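Local coordinates for XC6422 protein (Xanthomonas campestris, PDB 2FUK), which is a small lidless alpha/beta-hydrolase and probably acts as a serine hydrolase, although its substrate is not established, at residues V136-D148 / V160-V174. Residues are numbered along the deposited sequence; the frame is centred on the assembly and turned at random.
Sequences VLISIAPPAGRWD and VIQGDADEIVDPQAV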
loop_
_atom_site.group_PDB
_atom_site.type_symbol
_atom_site.label_atom_id
_atom_site.label_comp_id
_atom_site.label_asym_id
_atom_site.label_seq_id
_atom_site.Cartn_x
_atom_site.Cartn_y
_atom_site.Cartn_z
ATOM N N VAL A 136 -7.078 -20.824 -3.049
ATOM C CA VAL A 136 -7.784 -19.779 -2.321
ATOM C C VAL A 136 -8.736 -19.056 -3.268
ATOM O O VAL A 136 -8.397 -18.813 -4.429
ATOM C CB VAL A 136 -6.804 -18.725 -1.739
ATOM C CG1 VAL A 136 -7.569 -17.462 -1.319
ATOM C CG2 VAL A 136 -6.066 -19.297 -0.549
ATOM N N LEU A 137 -9.928 -18.732 -2.772
ATOM C CA LEU A 137 -10.917 -17.995 -3.557
ATOM C C LEU A 137 -11.300 -16.745 -2.775
ATOM O O LEU A 137 -11.559 -16.823 -1.578
ATOM C CB LEU A 137 -12.175 -18.831 -3.789
ATOM C CG LEU A 137 -13.310 -18.135 -4.552
ATOM C CD1 LEU A 137 -12.883 -17.852 -5.989
ATOM C CD2 LEU A 137 -14.548 -19.019 -4.535
ATOM N N ILE A 138 -11.322 -15.597 -3.447
ATOM C CA ILE A 138 -11.699 -14.348 -2.793
ATOM C C ILE A 138 -12.869 -13.748 -3.553
ATOM O O ILE A 138 -12.780 -13.527 -4.760
ATOM C CB ILE A 138 -10.534 -13.342 -2.794
ATOM C CG1 ILE A 138 -9.353 -13.920 -2.016
ATOM C CG2 ILE A 138 -10.981 -12.027 -2.175
ATOM C CD1 ILE A 138 -8.047 -13.223 -2.309
ATOM N N SER A 139 -13.971 -13.505 -2.846
ATOM C CA SER A 139 -15.161 -12.931 -3.464
ATOM C C SER A 139 -15.460 -11.571 -2.862
ATOM O O SER A 139 -15.749 -11.471 -1.678
ATOM C CB SER A 139 -16.376 -13.838 -3.238
ATOM O OG SER A 139 -16.111 -15.160 -3.662
ATOM N N ILE A 140 -15.382 -10.530 -3.680
ATOM C CA ILE A 140 -15.665 -9.181 -3.226
ATOM C C ILE A 140 -17.042 -8.812 -3.772
ATOM O O ILE A 140 -17.238 -8.738 -4.980
ATOM C CB ILE A 140 -14.608 -8.191 -3.753
ATOM C CG1 ILE A 140 -13.208 -8.654 -3.317
ATOM C CG2 ILE A 140 -14.907 -6.793 -3.230
ATOM C CD1 ILE A 140 -12.067 -7.839 -3.919
ATOM N N ALA A 141 -17.988 -8.591 -2.866
ATOM C CA ALA A 141 -19.355 -8.250 -3.228
ATOM C C ALA A 141 -19.999 -9.290 -4.145
ATOM O O ALA A 141 -20.478 -8.959 -5.236
ATOM C CB ALA A 141 -19.399 -6.872 -3.880
ATOM N N PRO A 142 -20.025 -10.566 -3.715
ATOM C CA PRO A 142 -20.640 -11.594 -4.563
ATOM C C PRO A 142 -22.078 -11.159 -4.777
ATOM O O PRO A 142 -22.804 -10.926 -3.818
ATOM C CB PRO A 142 -20.527 -12.861 -3.715
ATOM C CG PRO A 142 -20.545 -12.331 -2.301
ATOM C CD PRO A 142 -19.647 -11.120 -2.403
ATOM N N PRO A 143 -22.504 -11.042 -6.038
ATOM C CA PRO A 143 -23.866 -10.612 -6.357
ATOM C C PRO A 143 -24.999 -11.580 -6.053
ATOM O O PRO A 143 -25.726 -11.982 -6.956
ATOM C CB PRO A 143 -23.767 -10.278 -7.842
ATOM C CG PRO A 143 -22.813 -11.313 -8.329
ATOM C CD PRO A 143 -21.728 -11.293 -7.268
ATOM N N ALA A 144 -25.154 -11.953 -4.783
ATOM C CA ALA A 144 -26.239 -12.848 -4.402
ATOM C C ALA A 144 -27.549 -12.116 -4.663
ATOM O O ALA A 144 -27.633 -10.888 -4.525
ATOM C CB ALA A 144 -26.132 -13.216 -2.935
ATOM N N GLY A 145 -28.569 -12.871 -5.045
ATOM C CA GLY A 145 -29.851 -12.263 -5.333
ATOM C C GLY A 145 -30.046 -11.958 -6.809
ATOM O O GLY A 145 -31.182 -11.755 -7.244
ATOM N N ARG A 146 -28.967 -11.932 -7.591
ATOM C CA ARG A 146 -29.082 -11.642 -9.022
ATOM C C ARG A 146 -28.550 -12.770 -9.919
ATOM O O ARG A 146 -29.043 -12.966 -11.035
ATOM C CB ARG A 146 -28.356 -10.332 -9.344
ATOM C CG ARG A 146 -28.885 -9.601 -10.586
ATOM C CD ARG A 146 -30.367 -9.253 -10.427
ATOM N NE ARG A 146 -30.593 -8.408 -9.256
ATOM C CZ ARG A 146 -31.791 -8.064 -8.795
ATOM N NH1 ARG A 146 -32.893 -8.492 -9.404
ATOM N NH2 ARG A 146 -31.887 -7.293 -7.718
ATOM N N TRP A 147 -27.558 -13.510 -9.429
ATOM C CA TRP A 147 -26.965 -14.622 -10.171
ATOM C C TRP A 147 -27.160 -15.933 -9.411
ATOM O O TRP A 147 -27.402 -15.934 -8.199
ATOM C CB TRP A 147 -25.468 -14.384 -10.393
ATOM C CG TRP A 147 -25.146 -13.162 -11.203
ATOM C CD1 TRP A 147 -24.727 -11.954 -10.728
ATOM C CD2 TRP A 147 -25.211 -13.033 -12.627
ATOM N NE1 TRP A 147 -24.519 -11.077 -11.768
ATOM C CE2 TRP A 147 -24.813 -11.714 -12.946
ATOM C CE3 TRP A 147 -25.569 -13.902 -13.667
ATOM C CZ2 TRP A 147 -24.762 -11.242 -14.263
ATOM C CZ3 TRP A 147 -25.518 -13.432 -14.982
ATOM C CH2 TRP A 147 -25.115 -12.111 -15.264
ATOM N N ASP A 148 -27.036 -17.055 -10.116
ATOM C CA ASP A 148 -27.219 -18.356 -9.489
ATOM C C ASP A 148 -25.930 -18.936 -8.919
ATOM O O ASP A 148 -24.994 -19.227 -9.666
ATOM C CB ASP A 148 -27.822 -19.336 -10.490
ATOM C CG ASP A 148 -27.883 -20.738 -9.951
ATOM O OD1 ASP A 148 -28.381 -20.908 -8.812
ATOM O OD2 ASP A 148 -27.439 -21.666 -10.667
ATOM N N VAL A 160 -14.866 -13.828 1.809
ATOM C CA VAL A 160 -15.895 -12.960 1.250
ATOM C C VAL A 160 -15.826 -11.599 1.940
ATOM O O VAL A 160 -15.772 -11.518 3.169
ATOM C CB VAL A 160 -17.316 -13.541 1.457
ATOM C CG1 VAL A 160 -18.364 -12.513 1.026
ATOM C CG2 VAL A 160 -17.481 -14.817 0.651
ATOM N N ILE A 161 -15.807 -10.536 1.143
ATOM C CA ILE A 161 -15.775 -9.176 1.662
ATOM C C ILE A 161 -16.991 -8.449 1.103
ATOM O O ILE A 161 -17.206 -8.416 -0.110
ATOM C CB ILE A 161 -14.485 -8.449 1.240
ATOM C CG1 ILE A 161 -13.285 -9.185 1.840
ATOM C CG2 ILE A 161 -14.526 -6.994 1.697
ATOM C CD1 ILE A 161 -11.954 -8.703 1.342
ATOM N N GLN A 162 -17.790 -7.873 1.993
ATOM C CA GLN A 162 -19.000 -7.188 1.572
ATOM C C GLN A 162 -19.207 -5.817 2.198
ATOM O O GLN A 162 -19.111 -5.663 3.411
ATOM C CB GLN A 162 -20.211 -8.070 1.900
ATOM C CG GLN A 162 -21.559 -7.420 1.606
ATOM C CD GLN A 162 -21.773 -7.208 0.124
ATOM O OE1 GLN A 162 -22.215 -6.141 -0.314
ATOM N NE2 GLN A 162 -21.469 -8.227 -0.657
ATOM N N GLY A 163 -19.501 -4.822 1.365
ATOM C CA GLY A 163 -19.769 -3.496 1.893
ATOM C C GLY A 163 -21.179 -3.521 2.450
ATOM O O GLY A 163 -22.103 -3.959 1.771
ATOM N N ASP A 164 -21.360 -3.064 3.683
ATOM C CA ASP A 164 -22.684 -3.084 4.288
ATOM C C ASP A 164 -23.635 -1.968 3.883
ATOM O O ASP A 164 -24.759 -1.900 4.382
ATOM C CB ASP A 164 -22.559 -3.143 5.807
ATOM C CG ASP A 164 -22.883 -4.515 6.352
ATOM O OD1 ASP A 164 -22.248 -4.924 7.340
ATOM O OD2 ASP A 164 -23.786 -5.184 5.798
ATOM N N ALA A 165 -23.193 -1.104 2.976
ATOM C CA ALA A 165 -24.025 -0.017 2.466
ATOM C C ALA A 165 -24.047 -0.119 0.939
ATOM O O ALA A 165 -24.194 0.881 0.235
ATOM C CB ALA A 165 -23.471 1.333 2.907
ATOM N N ASP A 166 -23.899 -1.348 0.446
ATOM C CA ASP A 166 -23.897 -1.649 -0.986
ATOM C C ASP A 166 -25.308 -1.396 -1.545
ATOM O O ASP A 166 -26.280 -1.977 -1.063
ATOM C CB ASP A 166 -23.510 -3.119 -1.184
ATOM C CG ASP A 166 -23.113 -3.440 -2.617
ATOM O OD1 ASP A 166 -23.679 -2.965 -3.623
ATOM O OD2 ASP A 166 -22.146 -4.233 -2.689
ATOM N N GLU A 167 -25.409 -0.537 -2.559
ATOM C CA GLU A 167 -26.690 -0.174 -3.177
ATOM C C GLU A 167 -27.049 -1.068 -4.357
ATOM O O GLU A 167 -28.206 -1.117 -4.778
ATOM C CB GLU A 167 -26.633 1.281 -3.672
ATOM C CG GLU A 167 -27.872 1.781 -4.412
ATOM C CD GLU A 167 -29.035 2.043 -3.487
ATOM O OE1 GLU A 167 -28.791 2.188 -2.268
ATOM O OE2 GLU A 167 -30.187 2.118 -3.978
ATOM N N ILE A 168 -26.048 -1.759 -4.892
ATOM C CA ILE A 168 -26.231 -2.639 -6.040
ATOM C C ILE A 168 -26.525 -4.064 -5.579
ATOM O O ILE A 168 -27.519 -4.666 -5.991
ATOM C CB ILE A 168 -24.963 -2.618 -6.935
ATOM C CG1 ILE A 168 -24.684 -1.188 -7.413
ATOM C CG2 ILE A 168 -25.121 -3.574 -8.098
ATOM C CD1 ILE A 168 -25.831 -0.524 -8.158
ATOM N N VAL A 169 -25.654 -4.600 -4.729
ATOM C CA VAL A 169 -25.828 -5.944 -4.192
ATOM C C VAL A 169 -26.411 -5.804 -2.795
ATOM O O VAL A 169 -25.862 -5.089 -1.964
ATOM C CB VAL A 169 -24.491 -6.700 -4.083
ATOM C CG1 VAL A 169 -24.709 -8.036 -3.392
ATOM C CG2 VAL A 169 -23.895 -6.906 -5.464
ATOM N N ASP A 170 -27.532 -6.473 -2.550
ATOM C CA ASP A 170 -28.191 -6.426 -1.245
ATOM C C ASP A 170 -27.371 -7.215 -0.234
ATOM O O ASP A 170 -27.335 -8.442 -0.296
ATOM C CB ASP A 170 -29.580 -7.054 -1.343
ATOM C CG ASP A 170 -30.389 -6.881 -0.073
ATOM O OD1 ASP A 170 -29.839 -6.409 0.940
ATOM O OD2 ASP A 170 -31.593 -7.215 -0.092
ATOM N N PRO A 171 -26.717 -6.526 0.717
ATOM C CA PRO A 171 -25.910 -7.232 1.718
ATOM C C PRO A 171 -26.676 -8.364 2.401
ATOM O O PRO A 171 -26.133 -9.455 2.613
ATOM C CB PRO A 171 -25.538 -6.128 2.706
ATOM C CG PRO A 171 -25.488 -4.898 1.840
ATOM C CD PRO A 171 -26.712 -5.073 0.968
ATOM N N GLN A 172 -27.940 -8.116 2.739
ATOM C CA GLN A 172 -28.726 -9.131 3.421
ATOM C C GLN A 172 -28.925 -10.364 2.550
ATOM O O GLN A 172 -29.039 -11.478 3.061
ATOM C CB GLN A 172 -30.079 -8.569 3.869
ATOM C CG GLN A 172 -30.784 -9.455 4.885
ATOM C CD GLN A 172 -29.899 -9.779 6.078
ATOM O OE1 GLN A 172 -29.350 -8.879 6.718
ATOM N NE2 GLN A 172 -29.756 -11.068 6.385
ATOM N N ALA A 173 -28.958 -10.172 1.234
ATOM C CA ALA A 173 -29.113 -11.303 0.317
ATOM C C ALA A 173 -27.862 -12.179 0.392
ATOM O O ALA A 173 -27.934 -13.408 0.307
ATOM C CB ALA A 173 -29.313 -10.803 -1.105
ATOM N N VAL A 174 -26.712 -11.527 0.529
ATOM C CA VAL A 174 -25.445 -12.232 0.636
ATOM C C VAL A 174 -25.428 -13.019 1.943
ATOM O O VAL A 174 -25.138 -14.216 1.960
ATOM C CB VAL A 174 -24.259 -11.237 0.628
ATOM C CG1 VAL A 174 -22.943 -11.974 0.880
ATOM C CG2 VAL A 174 -24.214 -10.513 -0.713
#
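A141 sits in a left-handed backbone conformation (phi 56°), yet its N still hydrogen-bonds I161 O, the last rung of the ladder between these strands, before the chain turns away. The sheet is that of an alpha/beta-hydrolase, and strands 136-140 and 158-163 are neighbouring parallel strands in it. I161 pairs through both its backbone N and O, with S139 and A141, the residues flanking I140. Its N donates to S139 O at 3.0 Å, and its O accepts from A141 N in a nearly straight bond (168° at the hydrogen). S139 and V160 face one side of the sheet, where S139 OG is hydrogen-bonded to W158 NE1. I140 and I161 face the other, and I161 packs on helix 201-212.

Past the end of strand 136-140, the P142-A144 turn packs on V160, V169 and the first turn of helix 171-178. P142 CD lies 3.9 Å from V160 CG1, and its CG meets V174 CG1. With CG1 anti to its backbone N (chi1 174°), V169 sets that methyl 3.5 Å from P142 O, and CG2 lies against P143 CA. A144 CB rests on the first helical turn, 3.7 Å from A173 O.

D166 CB points toward the 136-148 loop. The residue probably serves as the acid of a Ser-His-Asp triad with S119 and H195, consistent with a hydrogen bond between D166 OD2 and H195 ND1. Its other oxygen is fixed by an Asx turn. I168 N reaches OD1 nearly along the C-O bond, whereas V169 N comes from above the carboxylate plane, 2.8 Å from D166 OD1.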